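Local coordinates for protein endo-1,3-beta-glucanase (Streptomyces sioyaensis, PDB 3DGT) that probably hydrolyses internal beta-1,3-glucosidic bonds of 1,3-beta-glucans through its family 16 glycosyl hydrolase catalytic domain, which also carries a bound magnesium ion, at residues N29-T34 against E86-D91; F123-A128 against F236-N241. One frame throughout, in Å; residues are numbered along the deposited sequence.

Interaction 1 (N29-T34 against E86-D91); sequences NWQFDT and ETTRTD
Glu86 and Gln31 face each other as an antiparallel hydrogen-bonded pair. Gln31 N gives a nearly straight bond to Glu86 O at 2.7 Å (171° at the hydrogen). Glu86 N returns one to Gln31 O at 2.9 Å. Here the short strand 30-32 pairs with the end of the longer strand 80-87, in the beta-sandwich of family 16 enzymes. A chi1 of 51° brings Gln31 CG alongside Glu86 O, and the extended chain carries OE1 to 3.7 Å from Thr88 CA. The Glu86 carboxylate stands at nearly a right angle to that of Asp33. Arg131 forms a salt bridge with Glu86 OE1, Arg84 does so with Asp33 OD2, and Tyr38 hydrogen-bonds Glu86 OE2. These partners would be expected to balance the two neighbouring acids. Beyond the pair, Thr88 N donates to Asn29 O at 2.9 Å, from above the carbonyl plane. A water also donates to Asn29 O and accepts from Arg89 N, so it links Asn29 to the Arg89 backbone. At the next pair, Trp30 and Thr87, the side chains diverge, yet Thr87 CG2 lies over the Trp30 six-membered ring, a CH-pi contact 3.9 Å from the centroid. Strand 9-15 packs on both with Phe13, and Asp15 accepts a hydrogen bond from Trp30 NE1. Strand 30-32 thus pairs with one edge of strand 80-87, and strand 236-244 pairs with the other.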
loop_
_atom_site.group_PDB
_atom_site.type_symbol
_atom_site.label_atom_id
_atom_site.label_comp_id
_atom_site.label_asym_id
_atom_site.label_seq_id
_atom_site.Cartn_x
_atom_site.Cartn_y
_atom_site.Cartn_z
ATOM N N ASN A 29 -12.818 10.965 -2.363
ATOM C CA ASN A 29 -11.809 10.056 -2.903
ATOM C C ASN A 29 -11.477 8.888 -1.996
ATOM O O ASN A 29 -11.034 7.849 -2.476
ATOM C CB ASN A 29 -10.506 10.812 -3.159
ATOM C CG ASN A 29 -10.590 11.765 -4.323
ATOM O OD1 ASN A 29 -11.445 11.643 -5.200
ATOM N ND2 ASN A 29 -9.677 12.718 -4.346
ATOM N N TRP A 30 -11.654 9.072 -0.685
ATOM C CA TRP A 30 -11.174 8.116 0.317
ATOM C C TRP A 30 -12.243 7.746 1.322
ATOM O O TRP A 30 -13.047 8.584 1.724
ATOM C CB TRP A 30 -9.972 8.698 1.070
ATOM C CG TRP A 30 -8.843 9.023 0.160
ATOM C CD1 TRP A 30 -8.572 10.233 -0.397
ATOM C CD2 TRP A 30 -7.853 8.118 -0.335
ATOM N NE1 TRP A 30 -7.472 10.143 -1.219
ATOM C CE2 TRP A 30 -7.008 8.854 -1.195
ATOM C CE3 TRP A 30 -7.593 6.758 -0.133
ATOM C CZ2 TRP A 30 -5.912 8.269 -1.847
ATOM C CZ3 TRP A 30 -6.499 6.175 -0.786
ATOM C CH2 TRP A 30 -5.679 6.931 -1.632
ATOM N N GLN A 31 -12.228 6.483 1.723
ATOM C CA GLN A 31 -13.019 6.024 2.858
ATOM C C GLN A 31 -12.129 5.489 3.969
ATOM O O GLN A 31 -11.051 4.956 3.713
ATOM C CB GLN A 31 -14.069 4.994 2.442
ATOM C CG GLN A 31 -13.561 3.830 1.618
ATOM C CD GLN A 31 -14.710 3.075 0.983
ATOM O OE1 GLN A 31 -15.482 3.631 0.192
ATOM N NE2 GLN A 31 -14.850 1.817 1.351
ATOM N N PHE A 32 -12.589 5.632 5.206
ATOM C CA PHE A 32 -11.821 5.199 6.364
ATOM C C PHE A 32 -12.123 3.763 6.763
ATOM O O PHE A 32 -13.286 3.360 6.850
ATOM C CB PHE A 32 -12.156 6.077 7.571
ATOM C CG PHE A 32 -11.729 7.505 7.427
ATOM C CD1 PHE A 32 -10.430 7.887 7.748
ATOM C CD2 PHE A 32 -12.630 8.474 6.997
ATOM C CE1 PHE A 32 -10.024 9.210 7.625
ATOM C CE2 PHE A 32 -12.229 9.808 6.871
ATOM C CZ PHE A 32 -10.924 10.171 7.189
ATOM N N ASP A 33 -11.064 3.002 7.025
ATOM C CA ASP A 33 -11.200 1.715 7.705
ATOM C C ASP A 33 -10.975 2.001 9.185
ATOM O O ASP A 33 -10.078 2.764 9.540
ATOM C CB ASP A 33 -10.151 0.718 7.195
ATOM C CG ASP A 33 -10.378 0.299 5.757
ATOM O OD1 ASP A 33 -11.501 0.449 5.252
ATOM O OD2 ASP A 33 -9.419 -0.208 5.132
ATOM N N THR A 34 -11.819 1.444 10.050
ATOM C CA THR A 34 -11.715 1.763 11.472
ATOM C C THR A 34 -11.778 0.522 12.340
ATOM O O THR A 34 -12.273 -0.521 11.911
ATOM C CB THR A 34 -12.794 2.777 11.943
ATOM O OG1 THR A 34 -14.094 2.207 11.752
ATOM C CG2 THR A 34 -12.694 4.102 11.174
ATOM N N GLU A 86 -8.888 3.868 2.157
ATOM C CA GLU A 86 -9.007 3.219 0.845
ATOM C C GLU A 86 -9.720 4.117 -0.141
ATOM O O GLU A 86 -10.587 4.907 0.233
ATOM C CB GLU A 86 -9.812 1.913 0.940
ATOM C CG GLU A 86 -9.429 1.021 2.094
ATOM C CD GLU A 86 -10.142 -0.317 2.086
ATOM O OE1 GLU A 86 -10.959 -0.592 1.178
ATOM O OE2 GLU A 86 -9.875 -1.094 3.006
ATOM N N THR A 87 -9.396 3.973 -1.416
ATOM C CA THR A 87 -10.116 4.753 -2.414
ATOM C C THR A 87 -11.583 4.347 -2.415
ATOM O O THR A 87 -11.929 3.167 -2.261
ATOM C CB THR A 87 -9.520 4.611 -3.832
ATOM O OG1 THR A 87 -9.388 3.223 -4.172
ATOM C CG2 THR A 87 -8.158 5.304 -3.910
ATOM N N THR A 88 -12.454 5.336 -2.570
ATOM C CA THR A 88 -13.860 5.050 -2.820
ATOM C C THR A 88 -13.988 4.245 -4.114
ATOM O O THR A 88 -14.815 3.338 -4.203
ATOM C CB THR A 88 -14.668 6.340 -2.928
ATOM O OG1 THR A 88 -14.008 7.226 -3.825
ATOM C CG2 THR A 88 -14.748 7.026 -1.576
ATOM N N ARG A 89 -13.156 4.579 -5.104
ATOM C CA ARG A 89 -13.147 3.880 -6.384
ATOM C C ARG A 89 -12.520 2.490 -6.289
ATOM O O ARG A 89 -11.522 2.271 -5.598
ATOM C CB ARG A 89 -12.414 4.730 -7.413
ATOM C CG ARG A 89 -13.181 5.965 -7.839
ATOM C CD ARG A 89 -12.371 6.822 -8.793
ATOM N NE ARG A 89 -12.172 6.150 -10.077
ATOM C CZ ARG A 89 -11.467 6.668 -11.080
ATOM N NH1 ARG A 89 -10.892 7.868 -10.959
ATOM N NH2 ARG A 89 -11.350 5.989 -12.213
ATOM N N THR A 90 -13.123 1.561 -7.023
ATOM C CA THR A 90 -12.669 0.181 -7.099
ATOM C C THR A 90 -12.430 -0.242 -8.544
ATOM O O THR A 90 -12.225 -1.422 -8.807
ATOM C CB THR A 90 -13.706 -0.798 -6.511
ATOM O OG1 THR A 90 -14.944 -0.691 -7.232
ATOM C CG2 THR A 90 -13.955 -0.515 -5.047
ATOM N N ASP A 91 -12.434 0.717 -9.462
ATOM C CA ASP A 91 -12.535 0.399 -10.894
ATOM C C ASP A 91 -11.209 0.297 -11.645
ATOM O O ASP A 91 -11.205 -0.078 -12.812
ATOM C CB ASP A 91 -13.437 1.413 -11.595
ATOM C CG ASP A 91 -12.940 2.828 -11.443
ATOM O OD1 ASP A 91 -13.272 3.453 -10.411
ATOM O OD2 ASP A 91 -12.228 3.320 -12.351
HETATM O O HOH W 1 -11.420 7.072 -5.172
#

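Interaction 2 (F123-A128 against F236-N241); sequences FWMLGA and FFVILN
Ile239 packs against the indole of Trp124 at the middle of an antiparallel strand pair. The pair belongs to the beta-sandwich (jelly roll) of family 16. Ile239 CB sits over the five-membered ring, 3.7 Å from its centroid, and CD1 reaches along to Leu126. Next to it, Leu126 CB makes an off-centre CH-pi contact with the Phe237 ring, the two side chains pointing the same way. The opposite face of the sheet holds Phe123, Met125, Val238 and Leu240. There Phe123 CE1 meets Val238 CG1 at 3.6 Å, and strand 99-107 packs on this layer through Val102. Where the pair ends, Gly127 CA lies over the ring of Phe236. Four backbone bonds join the strands, two in the Trp124-Ile239 pair and two in the Leu126-Phe237 pair. At the polar edge, a chi1 of 56° folds the Trp124 indole back over its own backbone, toward the partner strand. Trp124 NE1 then donates to Asn241 OD1 at 2.7 Å. An alanine in place of Trp124 would probably uncover Ile239 and leave the Asn241 amide oxygen without its indole donor. Asn241 OD1 meets the ring edge near its plane, with the amide turned 83° from the indole.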
loop_
_atom_site.group_PDB
_atom_site.type_symbol
_atom_site.label_atom_id
_atom_site.label_comp_id
_atom_site.label_asym_id
_atom_site.label_seq_id
_atom_site.Cartn_x
_atom_site.Cartn_y
_atom_site.Cartn_z
ATOM N N PHE A 123 1.415 0.819 1.014
ATOM C CA PHE A 123 0.675 1.433 -0.089
ATOM C C PHE A 123 0.414 0.291 -1.040
ATOM O O PHE A 123 1.335 -0.310 -1.577
ATOM C CB PHE A 123 1.542 2.516 -0.745
ATOM C CG PHE A 123 1.134 2.892 -2.152
ATOM C CD1 PHE A 123 -0.168 3.285 -2.449
ATOM C CD2 PHE A 123 2.082 2.911 -3.168
ATOM C CE1 PHE A 123 -0.529 3.652 -3.745
ATOM C CE2 PHE A 123 1.733 3.288 -4.463
ATOM C CZ PHE A 123 0.429 3.653 -4.751
ATOM N N TRP A 124 -0.852 -0.045 -1.223
ATOM C CA TRP A 124 -1.175 -1.308 -1.866
ATOM C C TRP A 124 -2.541 -1.306 -2.543
ATOM O O TRP A 124 -3.292 -0.322 -2.475
ATOM C CB TRP A 124 -1.005 -2.467 -0.864
ATOM C CG TRP A 124 -1.803 -2.350 0.419
ATOM C CD1 TRP A 124 -1.645 -1.422 1.410
ATOM C CD2 TRP A 124 -2.853 -3.219 0.848
ATOM N NE1 TRP A 124 -2.556 -1.643 2.421
ATOM C CE2 TRP A 124 -3.296 -2.755 2.110
ATOM C CE3 TRP A 124 -3.463 -4.351 0.285
ATOM C CZ2 TRP A 124 -4.339 -3.382 2.819
ATOM C CZ3 TRP A 124 -4.486 -4.980 0.994
ATOM C CH2 TRP A 124 -4.917 -4.489 2.244
ATOM N N MET A 125 -2.833 -2.403 -3.229
ATOM C CA MET A 125 -4.071 -2.541 -3.992
ATOM C C MET A 125 -4.697 -3.882 -3.693
ATOM O O MET A 125 -3.987 -4.878 -3.540
ATOM C CB MET A 125 -3.795 -2.465 -5.490
ATOM C CG MET A 125 -3.245 -1.129 -5.967
ATOM S SD MET A 125 -2.604 -1.203 -7.663
ATOM C CE MET A 125 -4.078 -1.457 -8.661
ATOM N N LEU A 126 -6.025 -3.906 -3.646
ATOM C CA LEU A 126 -6.773 -5.132 -3.422
ATOM C C LEU A 126 -7.875 -5.259 -4.473
ATOM O O LEU A 126 -8.489 -4.263 -4.858
ATOM C CB LEU A 126 -7.341 -5.104 -1.998
ATOM C CG LEU A 126 -7.771 -6.363 -1.261
ATOM C CD1 LEU A 126 -6.783 -7.522 -1.430
ATOM C CD2 LEU A 126 -7.941 -6.002 0.206
ATOM N N GLY A 127 -8.086 -6.471 -4.980
ATOM C CA GLY A 127 -9.099 -6.680 -6.016
ATOM C C GLY A 127 -10.481 -6.253 -5.566
ATOM O O GLY A 127 -10.884 -6.524 -4.434
ATOM N N ALA A 128 -11.216 -5.607 -6.470
ATOM C CA ALA A 128 -12.542 -5.068 -6.153
ATOM C C ALA A 128 -13.505 -6.065 -5.474
ATOM O O ALA A 128 -14.223 -5.666 -4.549
ATOM C CB ALA A 128 -13.180 -4.457 -7.401
ATOM N N PHE A 236 -9.320 -2.717 -9.084
ATOM C CA PHE A 236 -8.712 -2.725 -7.757
ATOM C C PHE A 236 -9.037 -1.409 -7.066
ATOM O O PHE A 236 -9.258 -0.391 -7.729
ATOM C CB PHE A 236 -7.186 -2.834 -7.849
ATOM C CG PHE A 236 -6.669 -4.210 -8.162
ATOM C CD1 PHE A 236 -6.763 -4.738 -9.447
ATOM C CD2 PHE A 236 -6.033 -4.965 -7.183
ATOM C CE1 PHE A 236 -6.260 -6.011 -9.739
ATOM C CE2 PHE A 236 -5.527 -6.232 -7.468
ATOM C CZ PHE A 236 -5.638 -6.755 -8.745
ATOM N N PHE A 237 -9.070 -1.438 -5.737
ATOM C CA PHE A 237 -8.992 -0.212 -4.949
ATOM C C PHE A 237 -7.596 -0.075 -4.338
ATOM O O PHE A 237 -6.835 -1.047 -4.287
ATOM C CB PHE A 237 -10.116 -0.116 -3.897
ATOM C CG PHE A 237 -10.277 -1.342 -3.029
ATOM C CD1 PHE A 237 -11.052 -2.420 -3.451
ATOM C CD2 PHE A 237 -9.689 -1.408 -1.768
ATOM C CE1 PHE A 237 -11.215 -3.550 -2.634
ATOM C CE2 PHE A 237 -9.848 -2.540 -0.952
ATOM C CZ PHE A 237 -10.613 -3.608 -1.390
ATOM N N VAL A 238 -7.263 1.147 -3.926
ATOM C CA VAL A 238 -5.947 1.493 -3.384
ATOM C C VAL A 238 -6.082 1.734 -1.886
ATOM O O VAL A 238 -7.075 2.309 -1.435
ATOM C CB VAL A 238 -5.379 2.760 -4.083
ATOM C CG1 VAL A 238 -4.101 3.257 -3.389
ATOM C CG2 VAL A 238 -5.132 2.487 -5.568
ATOM N N ILE A 239 -5.085 1.286 -1.127
ATOM C CA ILE A 239 -5.070 1.432 0.333
ATOM C C ILE A 239 -3.762 2.090 0.783
ATOM O O ILE A 239 -2.690 1.773 0.258
ATOM C CB ILE A 239 -5.238 0.057 1.055
ATOM C CG1 ILE A 239 -6.469 -0.711 0.554
ATOM C CG2 ILE A 239 -5.305 0.234 2.572
ATOM C CD1 ILE A 239 -6.161 -1.719 -0.553
ATOM N N LEU A 240 -3.859 3.020 1.736
ATOM C CA LEU A 240 -2.700 3.587 2.446
ATOM C C LEU A 240 -2.898 3.345 3.938
ATOM O O LEU A 240 -3.972 3.606 4.469
ATOM C CB LEU A 240 -2.602 5.096 2.205
ATOM C CG LEU A 240 -2.205 5.548 0.799
ATOM C CD1 LEU A 240 -2.540 7.020 0.642
ATOM C CD2 LEU A 240 -0.733 5.318 0.550
ATOM N N ASN A 241 -1.868 2.849 4.617
ATOM C CA ASN A 241 -1.953 2.641 6.057
ATOM C C ASN A 241 -0.605 2.618 6.732
ATOM O O ASN A 241 0.423 2.462 6.082
ATOM C CB ASN A 241 -2.695 1.331 6.373
ATOM C CG ASN A 241 -1.949 0.105 5.878
ATOM O OD1 ASN A 241 -1.986 -0.224 4.694
ATOM N ND2 ASN A 241 -1.263 -0.573 6.785
#

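Interactions 1 and 2 are neighbours in the same sheet, with centres about 9 Å apart. Strand 80-87 of the first lies beside strand 236-244 of the second. Thr87 N probably hydrogen-bonds Val238 O at 2.9 Å, and Thr87 OG1 accepts from Val238 N. Phe237 of interaction 2 packs on interaction 1: its CB lies 3.3 Å from Arg89 O. Arg131, which also bonds Glu86, makes a cation-pi contact with Phe237. Trp124 touches Glu142 and Asp144 of strand 142-144, whose sequence matches the family 16 active-site motif, so interaction 2 probably lies beside the glucan cleft. The magnesium ion is farther off, about 10 Å from the Trp30 side chain and about 11 Å from that of Leu240.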